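PDB 5ZKX: envelope glycoprotein from Bourbon virus, which probably mediates entry into host cells by fusing the viral envelope with a cell membrane as a gp64-like class III glycoprotein, here in its postfusion form. Local coordinates for residues 122-127 against 440-445; 54-59 against 68-73; 80-85 against 143-148. One frame throughout, in Å; residues are numbered along the deposited sequence.

Contact 1. Residues 122-127 against 440-445; sequences ELEKRS and YTKNGG
Backbone bonds run between K125-S127 and K442-G444. K442 N donates to K125 O at 2.8 Å, and S127 N donates to K442 O at 2.8 Å with a C=O...donor angle of 179°. G444 N to S127 O, at 3.3 Å, is weak. CA-H...O contacts from T441 to K125 O and from R126 to K442 O reinforce the pairing.

Among the side chains, the extended K125 crosses T441 at about a right angle, its CE 3.5 Å from T441 OG1; its NZ goes on to the carbonyl of T439 in the third subunit. The methyl CG2 of T441 lies 3.7 Å from S127 CB, while S127 OG hydrogen-bonds to S54 OG. K442 bends at chi2 (85°), which brings its CE over one face of the Y440 ring, offset toward the rim, and its NZ to Y440 O. K442 CD lies 4.0 Å from E124 CG.

One water accepts from both K125 N and K442 NZ, tying the lysine end to the opposite backbone. R126 turns its guanidinium away from 440-445, to V97 O and E96.

R126 CA and K442 CA are 4.3 Å apart in the one firm bridge of a short, weakly bonded parallel pairing of 126-127 with 442-443, by which the C-terminal part of the postfusion chain docks onto the domain holding 122-127.

Contact 2. Residues 54-59 against 68-73; sequences SYCYNG and CYNSLN
C56 SG is covalently joined to C68 SG at 2.0 Å, the disulfide closing with a chi3 of 106°. In both cysteines SG is anti to the carbonyl carbon and beside the backbone N (chi1 -53° in C56), which turns the two sulfurs toward each other across a non-hydrogen-bonded antiparallel pair, with C56 CA and C68 CA 4.0 Å apart. S127 of the adjoining strand 126-127 packs on both cysteines.

The next pair along, Y55 with Y69, is hydrogen-bonded. Y55 N donates to Y69 O at 3.0 Å, and Y69 N returns a bond to Y55 O at 2.8 Å; each donor stands above the plane of its carbonyl. The two rings lead away from this shared backbone, and the closest side-chain approach within the pair is Y69 CB, 3.6 Å from Y55 O. Y55 carries its ring to H135 and F109, whereas Y69 packs on N443 of the third subunit.

On the same face as the disulfide, S54 is set beside N70, with S54 CA and N70 CA 4.3 Å apart.

The axes of 54-58 and 68-73 run at 176°, antiparallel, within the β-hairpin of strands 44-58 and 67-74. Because the covalent link sits within this register, toward the end of the hairpin where residues 59-66 connect the arms, the chemistry implies that C56 and C68 can neither slide past each other nor separate without reduction, whereas the neighbouring tyrosine pair depends on reversible backbone bonds.

Contact 3. Residues 80-85 against 143-148; sequences DELKTW and CGVTNT
Helix 80-85 lies across strand 143-148 at a crossing angle of -70°, the axes of the two segments approaching to 9.2 Å, a separation that leaves room for a layer of side chains between them. V145 is the strand residue that meets both L82 and W85. Its CG2, anti to the backbone N, reaches W85 CB at 3.8 Å and touches L82 CD1 at 4.1 Å, so a single methyl group meets two residues one helical turn apart. Its other methyl, CG1, stands near W85 O at 4.1 Å.

L82 contributes through CD1 alone, crossing V145 at a slant; it also packs on I45, S189 and L191. In fold terms this is α/β packing: helix 79-88 lies against a face of the antiparallel sheet in which strands 44-58 and 134-148 are neighbours, and I45 of the first of these touches both L82 and V145.

W85 supplies the larger share of the buried surface from the helix. Its CB points at the strand, and with CG beside the backbone N (chi1 -74°) the indole runs back along the strand toward its N-terminal end, obliquely to the residues it meets. There CZ3 comes within 4.0 Å of G144 O, and CH2 reaches C143 CB at a loose 4.5 Å. G144 has no side chain, so its part in the contact is played by backbone. C143 is disulfide-bonded to C91 of strand 91-93, and W85 packs on C91 as well, which places the indole beside both halves of that bridge.

Contacts 1 and 2 adjoin, about 12 Å apart between centres, and are joined through S127 and S54. Both are partly buried, rely on backbone pairing and reach neighbouring subunits of the trimer: Y440 and N443 of one chain bond to L72 and C68 of another. Contact 3 is the buried one, about 30 Å from contact 2 between centres; it is apolar side-chain packing, and no other subunit touches its segments. Contacts 2 and 3 nevertheless share a sheet, since strands 44-58 and 134-148 are neighbours in it. Contact 2 holds its disulfide internally, whereas contact 3 supplies one cysteine of a bridge. Contact 1 joins residues far apart in sequence.

Contact 1. Residues 122-127 against 440-445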
ATOM      1  N   GLU A 122       8.211 -19.962  29.147  1.00 23.18           N
ATOM      2  CA  GLU A 122       9.512 -19.624  28.592  1.00 23.45           C
ATOM      3  C   GLU A 122      10.603 -20.227  29.466  1.00 24.76           C
ATOM      4  O   GLU A 122      10.473 -20.271  30.692  1.00 25.83           O
ATOM      5  CB  GLU A 122       9.699 -18.107  28.493  1.00 24.77           C
ATOM      6  CG  GLU A 122      10.904 -17.693  27.666  1.00 17.71           C
ATOM      7  CD  GLU A 122      10.918 -18.351  26.300  1.00 24.96           C
ATOM      8  OE1 GLU A 122       9.983 -18.104  25.509  1.00 30.74           O
ATOM      9  OE2 GLU A 122      11.854 -19.125  26.019  1.00 23.70           O
ATOM     10  N   LEU A 123      11.674 -20.695  28.832  1.00 23.92           N
ATOM     11  CA  LEU A 123      12.743 -21.334  29.580  1.00 24.19           C
ATOM     12  C   LEU A 123      13.676 -20.290  30.181  1.00 24.78           C
ATOM     13  O   LEU A 123      13.729 -19.137  29.744  1.00 23.71           O
ATOM     14  CB  LEU A 123      13.527 -22.307  28.693  1.00 23.75           C
ATOM     15  CG  LEU A 123      14.381 -21.796  27.529  1.00 21.10           C
ATOM     16  CD1 LEU A 123      15.785 -21.428  27.974  1.00 21.37           C
ATOM     17  CD2 LEU A 123      14.449 -22.857  26.451  1.00 16.96           C
ATOM     18  N   GLU A 124      14.415 -20.711  31.203  1.00 30.25           N
ATOM     19  CA  GLU A 124      15.465 -19.898  31.799  1.00 29.69           C
ATOM     20  C   GLU A 124      16.812 -20.545  31.515  1.00 32.26           C
ATOM     21  O   GLU A 124      16.983 -21.752  31.715  1.00 30.78           O
ATOM     22  CB  GLU A 124      15.264 -19.733  33.306  1.00 36.68           C
ATOM     23  CG  GLU A 124      16.278 -18.791  33.945  1.00 38.55           C
ATOM     24  CD  GLU A 124      15.958 -18.480  35.391  1.00 43.24           C
ATOM     25  OE1 GLU A 124      15.984 -17.288  35.766  1.00 49.55           O
ATOM     26  OE2 GLU A 124      15.681 -19.426  36.156  1.00 48.32           O
ATOM     27  N   LYS A 125      17.761 -19.739  31.040  1.00 26.25           N
ATOM     28  CA  LYS A 125      19.089 -20.225  30.669  1.00 24.76           C
ATOM     29  C   LYS A 125      19.995 -20.156  31.895  1.00 26.92           C
ATOM     30  O   LYS A 125      20.801 -19.240  32.064  1.00 28.34           O
ATOM     31  CB  LYS A 125      19.639 -19.409  29.507  1.00 24.75           C
ATOM     32  CG  LYS A 125      20.980 -19.876  28.977  1.00 24.93           C
ATOM     33  CD  LYS A 125      21.655 -18.764  28.205  1.00 20.58           C
ATOM     34  CE  LYS A 125      22.959 -19.227  27.591  1.00 21.52           C
ATOM     35  NZ  LYS A 125      23.642 -18.109  26.879  1.00 25.85           N
ATOM     36  N   ARG A 126      19.858 -21.155  32.766  1.00 25.14           N
ATOM     37  CA  ARG A 126      20.570 -21.188  34.036  1.00 24.25           C
ATOM     38  C   ARG A 126      21.524 -22.373  34.088  1.00 21.81           C
ATOM     39  O   ARG A 126      21.229 -23.449  33.561  1.00 21.51           O
ATOM     40  CB  ARG A 126      19.601 -21.255  35.218  1.00 20.48           C
ATOM     41  CG  ARG A 126      18.702 -22.457  35.194  1.00 27.25           C
ATOM     42  CD  ARG A 126      18.070 -22.715  36.545  1.00 25.10           C
ATOM     43  NE  ARG A 126      17.271 -23.934  36.502  1.00 27.70           N
ATOM     44  CZ  ARG A 126      15.992 -23.976  36.149  1.00 26.44           C
ATOM     45  NH1 ARG A 126      15.354 -22.862  35.813  1.00 24.36           N
ATOM     46  NH2 ARG A 126      15.349 -25.134  36.135  1.00 28.97           N
ATOM     47  N   SER A 127      22.673 -22.161  34.729  1.00 23.35           N
ATOM     48  CA  SER A 127      23.710 -23.175  34.843  1.00 21.95           C
ATOM     49  C   SER A 127      24.522 -22.905  36.098  1.00 21.98           C
ATOM     50  O   SER A 127      24.623 -21.762  36.554  1.00 26.87           O
ATOM     51  CB  SER A 127      24.621 -23.186  33.609  1.00 20.26           C
ATOM     52  OG  SER A 127      25.782 -23.968  33.831  1.00 20.37           O
ATOM     53  N   TYR A 440      21.988 -14.211  28.505  1.00 23.59           N
ATOM     54  CA  TYR A 440      23.046 -14.499  29.462  1.00 20.96           C
ATOM     55  C   TYR A 440      22.603 -15.619  30.389  1.00 21.40           C
ATOM     56  O   TYR A 440      21.408 -15.869  30.574  1.00 21.03           O
ATOM     57  CB  TYR A 440      23.449 -13.249  30.254  1.00 22.07           C
ATOM     58  CG  TYR A 440      22.443 -12.779  31.285  1.00 22.68           C
ATOM     59  CD1 TYR A 440      22.598 -13.096  32.625  1.00 23.64           C
ATOM     60  CD2 TYR A 440      21.358 -11.993  30.922  1.00 21.28           C
ATOM     61  CE1 TYR A 440      21.691 -12.661  33.574  1.00 25.03           C
ATOM     62  CE2 TYR A 440      20.447 -11.551  31.864  1.00 19.76           C
ATOM     63  CZ  TYR A 440      20.619 -11.889  33.191  1.00 21.67           C
ATOM     64  OH  TYR A 440      19.721 -11.452  34.140  1.00 20.36           O
ATOM     65  N   THR A 441      23.595 -16.295  30.964  1.00 22.70           N
ATOM     66  CA  THR A 441      23.371 -17.434  31.840  1.00 22.36           C
ATOM     67  C   THR A 441      23.128 -16.958  33.266  1.00 24.82           C
ATOM     68  O   THR A 441      23.864 -16.109  33.779  1.00 26.94           O
ATOM     69  CB  THR A 441      24.569 -18.384  31.806  1.00 24.38           C
ATOM     70  OG1 THR A 441      24.842 -18.775  30.454  1.00 20.38           O
ATOM     71  CG2 THR A 441      24.291 -19.623  32.644  1.00 24.58           C
ATOM     72  N   LYS A 442      22.097 -17.505  33.899  1.00 29.16           N
ATOM     73  CA  LYS A 442      21.808 -17.242  35.300  1.00 36.90           C
ATOM     74  C   LYS A 442      22.399 -18.354  36.160  1.00 30.97           C
ATOM     75  O   LYS A 442      22.497 -19.506  35.734  1.00 24.80           O
ATOM     76  CB  LYS A 442      20.298 -17.134  35.541  1.00 37.25           C
ATOM     77  CG  LYS A 442      19.641 -15.890  34.937  1.00 36.46           C
ATOM     78  CD  LYS A 442      19.258 -16.115  33.478  1.00 39.23           C
ATOM     79  CE  LYS A 442      18.717 -14.850  32.831  1.00 30.90           C
ATOM     80  NZ  LYS A 442      18.437 -15.067  31.385  1.00 24.88           N
ATOM     81  N   ASN A 443      22.805 -17.997  37.375  1.00 34.49           N
ATOM     82  CA  ASN A 443      23.400 -18.972  38.279  1.00 36.71           C
ATOM     83  C   ASN A 443      22.298 -19.739  38.996  1.00 33.74           C
ATOM     84  O   ASN A 443      21.483 -19.144  39.710  1.00 33.63           O
ATOM     85  CB  ASN A 443      24.323 -18.286  39.284  1.00 39.01           C
ATOM     86  CG  ASN A 443      25.431 -19.201  39.770  1.00 36.96           C
ATOM     87  OD1 ASN A 443      25.176 -20.203  40.438  1.00 33.87           O
ATOM     88  ND2 ASN A 443      26.669 -18.866  39.425  1.00 37.81           N
ATOM     89  N   GLY A 444      22.274 -21.056  38.809  1.00 27.01           N
ATOM     90  CA  GLY A 444      21.292 -21.892  39.470  1.00 28.09           C
ATOM     91  C   GLY A 444      21.658 -22.253  40.895  1.00 33.12           C
ATOM     92  O   GLY A 444      21.080 -23.181  41.470  1.00 35.52           O
ATOM     93  N   GLY A 445      22.611 -21.529  41.476  1.00 29.62           N
ATOM     94  CA  GLY A 445      23.051 -21.779  42.836  1.00 22.38           C
ATOM     95  C   GLY A 445      22.018 -21.413  43.880  1.00 25.67           C
ATOM     96  O   GLY A 445      21.879 -20.246  44.246  1.00 34.29           O
TER
HETATM   97  O   HOH W   1      16.910 -17.112  30.813  1.00 39.52           O

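Contact 2. Residues 54-59 against 68-73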
ATOM      1  N   SER A  54      21.738 -28.070  30.962  1.00 28.76           N
ATOM      2  CA  SER A  54      23.105 -27.756  31.372  1.00 27.93           C
ATOM      3  C   SER A  54      23.580 -28.847  32.326  1.00 26.86           C
ATOM      4  O   SER A  54      23.233 -28.839  33.511  1.00 33.81           O
ATOM      5  CB  SER A  54      23.194 -26.380  32.022  1.00 29.32           C
ATOM      6  OG  SER A  54      24.547 -25.966  32.120  1.00 27.34           O
ATOM      7  N   TYR A  55      24.375 -29.776  31.806  1.00 26.60           N
ATOM      8  CA  TYR A  55      24.927 -30.886  32.571  1.00 26.65           C
ATOM      9  C   TYR A  55      26.406 -30.604  32.802  1.00 29.53           C
ATOM     10  O   TYR A  55      27.218 -30.723  31.878  1.00 33.48           O
ATOM     11  CB  TYR A  55      24.724 -32.202  31.826  1.00 28.10           C
ATOM     12  CG  TYR A  55      25.020 -33.440  32.637  1.00 29.22           C
ATOM     13  CD1 TYR A  55      24.204 -33.809  33.700  1.00 33.23           C
ATOM     14  CD2 TYR A  55      26.101 -34.254  32.328  1.00 27.78           C
ATOM     15  CE1 TYR A  55      24.460 -34.945  34.437  1.00 31.78           C
ATOM     16  CE2 TYR A  55      26.368 -35.394  33.062  1.00 33.10           C
ATOM     17  CZ  TYR A  55      25.542 -35.734  34.116  1.00 34.30           C
ATOM     18  OH  TYR A  55      25.796 -36.867  34.853  1.00 40.39           O
ATOM     19  N   CYS A  56      26.755 -30.232  34.028  1.00 27.64           N
ATOM     20  CA  CYS A  56      28.117 -29.862  34.370  1.00 28.41           C
ATOM     21  C   CYS A  56      28.725 -30.869  35.337  1.00 32.51           C
ATOM     22  O   CYS A  56      28.020 -31.575  36.063  1.00 29.70           O
ATOM     23  CB  CYS A  56      28.157 -28.459  34.980  1.00 26.71           C
ATOM     24  SG  CYS A  56      27.365 -27.187  33.971  1.00 26.72           S
ATOM     25  N   TYR A  57      30.056 -30.931  35.329  1.00 38.30           N
ATOM     26  CA  TYR A  57      30.821 -31.714  36.291  1.00 37.15           C
ATOM     27  C   TYR A  57      31.939 -30.849  36.852  1.00 37.22           C
ATOM     28  O   TYR A  57      32.639 -30.164  36.100  1.00 32.27           O
ATOM     29  CB  TYR A  57      31.410 -32.982  35.661  1.00 35.04           C
ATOM     30  CG  TYR A  57      32.198 -33.819  36.649  1.00 39.20           C
ATOM     31  CD1 TYR A  57      31.557 -34.497  37.680  1.00 39.92           C
ATOM     32  CD2 TYR A  57      33.581 -33.924  36.558  1.00 37.08           C
ATOM     33  CE1 TYR A  57      32.272 -35.259  38.589  1.00 42.18           C
ATOM     34  CE2 TYR A  57      34.304 -34.683  37.465  1.00 34.42           C
ATOM     35  CZ  TYR A  57      33.644 -35.347  38.477  1.00 40.62           C
ATOM     36  OH  TYR A  57      34.357 -36.104  39.378  1.00 41.27           O
ATOM     37  N   ASN A  58      32.098 -30.874  38.171  1.00 31.30           N
ATOM     38  CA  ASN A  58      33.157 -30.136  38.854  1.00 26.88           C
ATOM     39  C   ASN A  58      34.077 -31.150  39.519  1.00 27.27           C
ATOM     40  O   ASN A  58      33.769 -31.664  40.599  1.00 29.00           O
ATOM     41  CB  ASN A  58      32.585 -29.158  39.871  1.00 24.47           C
ATOM     42  CG  ASN A  58      33.661 -28.367  40.576  1.00 22.73           C
ATOM     43  OD1 ASN A  58      34.826 -28.393  40.178  1.00 19.72           O
ATOM     44  ND2 ASN A  58      33.282 -27.659  41.631  1.00 27.50           N
ATOM     45  N   GLY A  59      35.201 -31.440  38.872  1.00 25.37           N
ATOM     46  CA  GLY A  59      36.191 -32.330  39.439  1.00 24.45           C
ATOM     47  C   GLY A  59      37.512 -31.619  39.635  1.00 29.09           C
ATOM     48  O   GLY A  59      38.549 -32.255  39.844  1.00 33.43           O
ATOM     49  N   CYS A  68      31.091 -27.896  31.483  1.00 39.04           N
ATOM     50  CA  CYS A  68      29.652 -27.953  31.273  1.00 29.70           C
ATOM     51  C   CYS A  68      29.344 -28.428  29.863  1.00 28.96           C
ATOM     52  O   CYS A  68      29.996 -28.015  28.898  1.00 31.18           O
ATOM     53  CB  CYS A  68      29.004 -26.588  31.502  1.00 25.26           C
ATOM     54  SG  CYS A  68      28.911 -26.095  33.228  1.00 34.70           S
ATOM     55  N   TYR A  69      28.348 -29.292  29.755  1.00 37.39           N
ATOM     56  CA  TYR A  69      27.805 -29.722  28.474  1.00 40.90           C
ATOM     57  C   TYR A  69      26.391 -29.150  28.397  1.00 37.53           C
ATOM     58  O   TYR A  69      25.470 -29.655  29.047  1.00 37.63           O
ATOM     59  CB  TYR A  69      27.824 -31.245  28.349  1.00 46.33           C
ATOM     60  CG  TYR A  69      29.186 -31.834  28.026  1.00 54.30           C
ATOM     61  CD1 TYR A  69      29.312 -32.877  27.114  1.00 68.02           C
ATOM     62  CD2 TYR A  69      30.342 -31.355  28.634  1.00 55.44           C
ATOM     63  CE1 TYR A  69      30.551 -33.423  26.814  1.00 73.41           C
ATOM     64  CE2 TYR A  69      31.584 -31.892  28.340  1.00 60.55           C
ATOM     65  CZ  TYR A  69      31.684 -32.927  27.429  1.00 71.20           C
ATOM     66  OH  TYR A  69      32.917 -33.471  27.129  1.00 60.92           O
ATOM     67  N   ASN A  70      26.226 -28.087  27.616  1.00 22.49           N
ATOM     68  CA  ASN A  70      24.964 -27.375  27.494  1.00 22.04           C
ATOM     69  C   ASN A  70      24.415 -27.523  26.082  1.00 23.06           C
ATOM     70  O   ASN A  70      25.172 -27.578  25.107  1.00 19.86           O
ATOM     71  CB  ASN A  70      25.128 -25.885  27.819  1.00 21.11           C
ATOM     72  CG  ASN A  70      25.748 -25.641  29.183  1.00 19.92           C
ATOM     73  OD1 ASN A  70      25.759 -26.519  30.043  1.00 21.17           O
ATOM     74  ND2 ASN A  70      26.266 -24.435  29.385  1.00 24.53           N
ATOM     75  N   SER A  71      23.087 -27.570  25.977  1.00 30.09           N
ATOM     76  CA  SER A  71      22.447 -27.727  24.679  1.00 30.62           C
ATOM     77  C   SER A  71      21.032 -27.165  24.723  1.00 31.09           C
ATOM     78  O   SER A  71      20.347 -27.267  25.744  1.00 34.32           O
ATOM     79  CB  SER A  71      22.416 -29.199  24.256  1.00 33.25           C
ATOM     80  OG  SER A  71      21.699 -29.978  25.197  1.00 37.94           O
ATOM     81  N   LEU A  72      20.614 -26.567  23.609  1.00 23.93           N
ATOM     82  CA  LEU A  72      19.221 -26.206  23.362  1.00 17.72           C
ATOM     83  C   LEU A  72      18.647 -27.261  22.425  1.00 21.12           C
ATOM     84  O   LEU A  72      19.054 -27.349  21.262  1.00 19.99           O
ATOM     85  CB  LEU A  72      19.108 -24.817  22.741  1.00 20.33           C
ATOM     86  CG  LEU A  72      18.722 -23.610  23.594  1.00 23.41           C
ATOM     87  CD1 LEU A  72      18.765 -22.365  22.725  1.00 22.60           C
ATOM     88  CD2 LEU A  72      17.345 -23.785  24.216  1.00 19.90           C
ATOM     89  N   ASN A  73      17.713 -28.064  22.927  1.00 31.62           N
ATOM     90  CA  ASN A  73      17.201 -29.183  22.150  1.00 28.86           C
ATOM     91  C   ASN A  73      15.734 -28.981  21.816  1.00 30.18           C
ATOM     92  O   ASN A  73      14.920 -28.747  22.719  1.00 27.32           O
ATOM     93  CB  ASN A  73      17.383 -30.499  22.913  1.00 30.10           C
ATOM     94  CG  ASN A  73      18.831 -30.777  23.257  1.00 26.29           C
ATOM     95  OD1 ASN A  73      19.278 -30.505  24.369  1.00 28.16           O
ATOM     96  ND2 ASN A  73      19.573 -31.322  22.301  1.00 32.90           N
TER

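Contact 3. Residues 80-85 against 143-148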
ATOM      1  N   ASP A  80      -0.775 -36.057  17.567  1.00 36.21           N
ATOM      2  CA  ASP A  80      -1.809 -36.162  18.594  1.00 35.85           C
ATOM      3  C   ASP A  80      -1.537 -35.226  19.762  1.00 34.53           C
ATOM      4  O   ASP A  80      -2.480 -34.699  20.363  1.00 37.49           O
ATOM      5  CB  ASP A  80      -1.916 -37.604  19.084  1.00 38.74           C
ATOM      6  CG  ASP A  80      -1.956 -38.603  17.940  1.00 49.93           C
ATOM      7  OD1 ASP A  80      -2.539 -38.280  16.882  1.00 49.11           O
ATOM      8  OD2 ASP A  80      -1.401 -39.712  18.097  1.00 55.56           O
ATOM      9  N   GLU A  81      -0.264 -35.012  20.099  1.00 33.18           N
ATOM     10  CA  GLU A  81       0.081 -34.038  21.128  1.00 24.90           C
ATOM     11  C   GLU A  81      -0.389 -32.646  20.736  1.00 26.45           C
ATOM     12  O   GLU A  81      -1.045 -31.952  21.519  1.00 27.64           O
ATOM     13  CB  GLU A  81       1.591 -34.040  21.361  1.00 27.30           C
ATOM     14  CG  GLU A  81       2.041 -34.805  22.586  1.00 26.79           C
ATOM     15  CD  GLU A  81       3.525 -34.659  22.836  1.00 26.89           C
ATOM     16  OE1 GLU A  81       4.322 -35.058  21.959  1.00 27.28           O
ATOM     17  OE2 GLU A  81       3.895 -34.136  23.906  1.00 29.12           O
ATOM     18  N   LEU A  82      -0.055 -32.221  19.517  1.00 29.15           N
ATOM     19  CA  LEU A  82      -0.463 -30.900  19.054  1.00 28.70           C
ATOM     20  C   LEU A  82      -1.980 -30.770  18.993  1.00 27.60           C
ATOM     21  O   LEU A  82      -2.520 -29.685  19.237  1.00 24.34           O
ATOM     22  CB  LEU A  82       0.159 -30.622  17.689  1.00 31.42           C
ATOM     23  CG  LEU A  82      -0.016 -29.220  17.121  1.00 25.90           C
ATOM     24  CD1 LEU A  82       0.355 -28.185  18.168  1.00 23.30           C
ATOM     25  CD2 LEU A  82       0.826 -29.065  15.869  1.00 25.77           C
ATOM     26  N   LYS A  83      -2.682 -31.863  18.685  1.00 32.91           N
ATOM     27  CA  LYS A  83      -4.141 -31.829  18.650  1.00 27.55           C
ATOM     28  C   LYS A  83      -4.719 -31.554  20.030  1.00 33.35           C
ATOM     29  O   LYS A  83      -5.633 -30.733  20.181  1.00 37.27           O
ATOM     30  CB  LYS A  83      -4.684 -33.147  18.099  1.00 30.93           C
ATOM     31  CG  LYS A  83      -4.455 -33.333  16.616  1.00 37.49           C
ATOM     32  CD  LYS A  83      -4.749 -34.756  16.183  1.00 38.35           C
ATOM     33  CE  LYS A  83      -4.454 -34.939  14.704  1.00 40.20           C
ATOM     34  NZ  LYS A  83      -5.671 -35.341  13.950  1.00 39.41           N
ATOM     35  N   THR A  84      -4.214 -32.248  21.054  1.00 33.93           N
ATOM     36  CA  THR A  84      -4.707 -32.011  22.405  1.00 25.62           C
ATOM     37  C   THR A  84      -4.203 -30.691  22.971  1.00 29.05           C
ATOM     38  O   THR A  84      -4.845 -30.132  23.866  1.00 31.15           O
ATOM     39  CB  THR A  84      -4.325 -33.171  23.330  1.00 28.93           C
ATOM     40  OG1 THR A  84      -5.134 -33.123  24.513  1.00 37.42           O
ATOM     41  CG2 THR A  84      -2.867 -33.101  23.733  1.00 29.71           C
ATOM     42  N   TRP A  85      -3.080 -30.178  22.465  1.00 23.85           N
ATOM     43  CA  TRP A  85      -2.633 -28.851  22.867  1.00 20.67           C
ATOM     44  C   TRP A  85      -3.600 -27.784  22.375  1.00 25.49           C
ATOM     45  O   TRP A  85      -4.078 -26.956  23.158  1.00 26.53           O
ATOM     46  CB  TRP A  85      -1.227 -28.577  22.331  1.00 25.74           C
ATOM     47  CG  TRP A  85      -0.127 -29.304  23.037  1.00 22.49           C
ATOM     48  CD1 TRP A  85      -0.251 -30.363  23.887  1.00 22.91           C
ATOM     49  CD2 TRP A  85       1.275 -29.026  22.945  1.00 22.48           C
ATOM     50  NE1 TRP A  85       0.986 -30.762  24.328  1.00 23.51           N
ATOM     51  CE2 TRP A  85       1.941 -29.957  23.763  1.00 23.07           C
ATOM     52  CE3 TRP A  85       2.031 -28.078  22.248  1.00 19.01           C
ATOM     53  CZ2 TRP A  85       3.325 -29.966  23.907  1.00 21.49           C
ATOM     54  CZ3 TRP A  85       3.404 -28.090  22.392  1.00 19.82           C
ATOM     55  CH2 TRP A  85       4.037 -29.026  23.215  1.00 18.59           C
ATOM     56  N   CYS A 143       7.377 -23.786  25.810  1.00 31.85           N
ATOM     57  CA  CYS A 143       6.337 -24.338  24.953  1.00 30.22           C
ATOM     58  C   CYS A 143       5.290 -23.272  24.675  1.00 28.86           C
ATOM     59  O   CYS A 143       5.118 -22.320  25.441  1.00 26.70           O
ATOM     60  CB  CYS A 143       5.685 -25.578  25.574  1.00 29.34           C
ATOM     61  SG  CYS A 143       4.712 -25.263  27.059  1.00 32.53           S
ATOM     62  N   GLY A 144       4.585 -23.454  23.566  1.00 24.15           N
ATOM     63  CA  GLY A 144       3.505 -22.561  23.199  1.00 22.57           C
ATOM     64  C   GLY A 144       2.625 -23.215  22.163  1.00 23.87           C
ATOM     65  O   GLY A 144       3.027 -24.173  21.494  1.00 22.04           O
ATOM     66  N   VAL A 145       1.407 -22.687  22.038  1.00 30.77           N
ATOM     67  CA  VAL A 145       0.421 -23.217  21.103  1.00 30.03           C
ATOM     68  C   VAL A 145      -0.511 -22.085  20.694  1.00 33.42           C
ATOM     69  O   VAL A 145      -0.704 -21.116  21.436  1.00 28.72           O
ATOM     70  CB  VAL A 145      -0.361 -24.405  21.717  1.00 32.18           C
ATOM     71  CG1 VAL A 145      -1.364 -23.917  22.755  1.00 29.62           C
ATOM     72  CG2 VAL A 145      -1.048 -25.228  20.630  1.00 27.04           C
ATOM     73  N   THR A 146      -1.078 -22.199  19.492  1.00 34.41           N
ATOM     74  CA  THR A 146      -2.056 -21.228  19.023  1.00 33.23           C
ATOM     75  C   THR A 146      -2.978 -21.873  17.996  1.00 32.25           C
ATOM     76  O   THR A 146      -2.568 -22.753  17.232  1.00 30.72           O
ATOM     77  CB  THR A 146      -1.383 -19.977  18.437  1.00 30.32           C
ATOM     78  OG1 THR A 146      -2.339 -18.914  18.355  1.00 37.08           O
ATOM     79  CG2 THR A 146      -0.811 -20.247  17.049  1.00 34.75           C
ATOM     80  N   ASN A 147      -4.238 -21.438  18.009  1.00 33.53           N
ATOM     81  CA  ASN A 147      -5.247 -21.827  17.030  1.00 29.39           C
ATOM     82  C   ASN A 147      -5.565 -20.615  16.165  1.00 29.61           C
ATOM     83  O   ASN A 147      -6.102 -19.622  16.666  1.00 33.46           O
ATOM     84  CB  ASN A 147      -6.523 -22.324  17.712  1.00 34.04           C
ATOM     85  CG  ASN A 147      -6.347 -23.665  18.388  1.00 33.28           C
ATOM     86  OD1 ASN A 147      -6.220 -24.696  17.725  1.00 34.57           O
ATOM     87  ND2 ASN A 147      -6.361 -23.664  19.717  1.00 31.97           N
ATOM     88  N   THR A 148      -5.242 -20.694  14.875  1.00 23.62           N
ATOM     89  CA  THR A 148      -5.470 -19.589  13.952  1.00 22.82           C
ATOM     90  C   THR A 148      -6.153 -20.103  12.689  1.00 22.27           C
ATOM     91  O   THR A 148      -6.405 -21.300  12.526  1.00 21.10           O
ATOM     92  CB  THR A 148      -4.161 -18.871  13.583  1.00 24.85           C
ATOM     93  OG1 THR A 148      -3.332 -19.742  12.803  1.00 20.09           O
ATOM     94  CG2 THR A 148      -3.407 -18.433  14.828  1.00 29.48           C
TER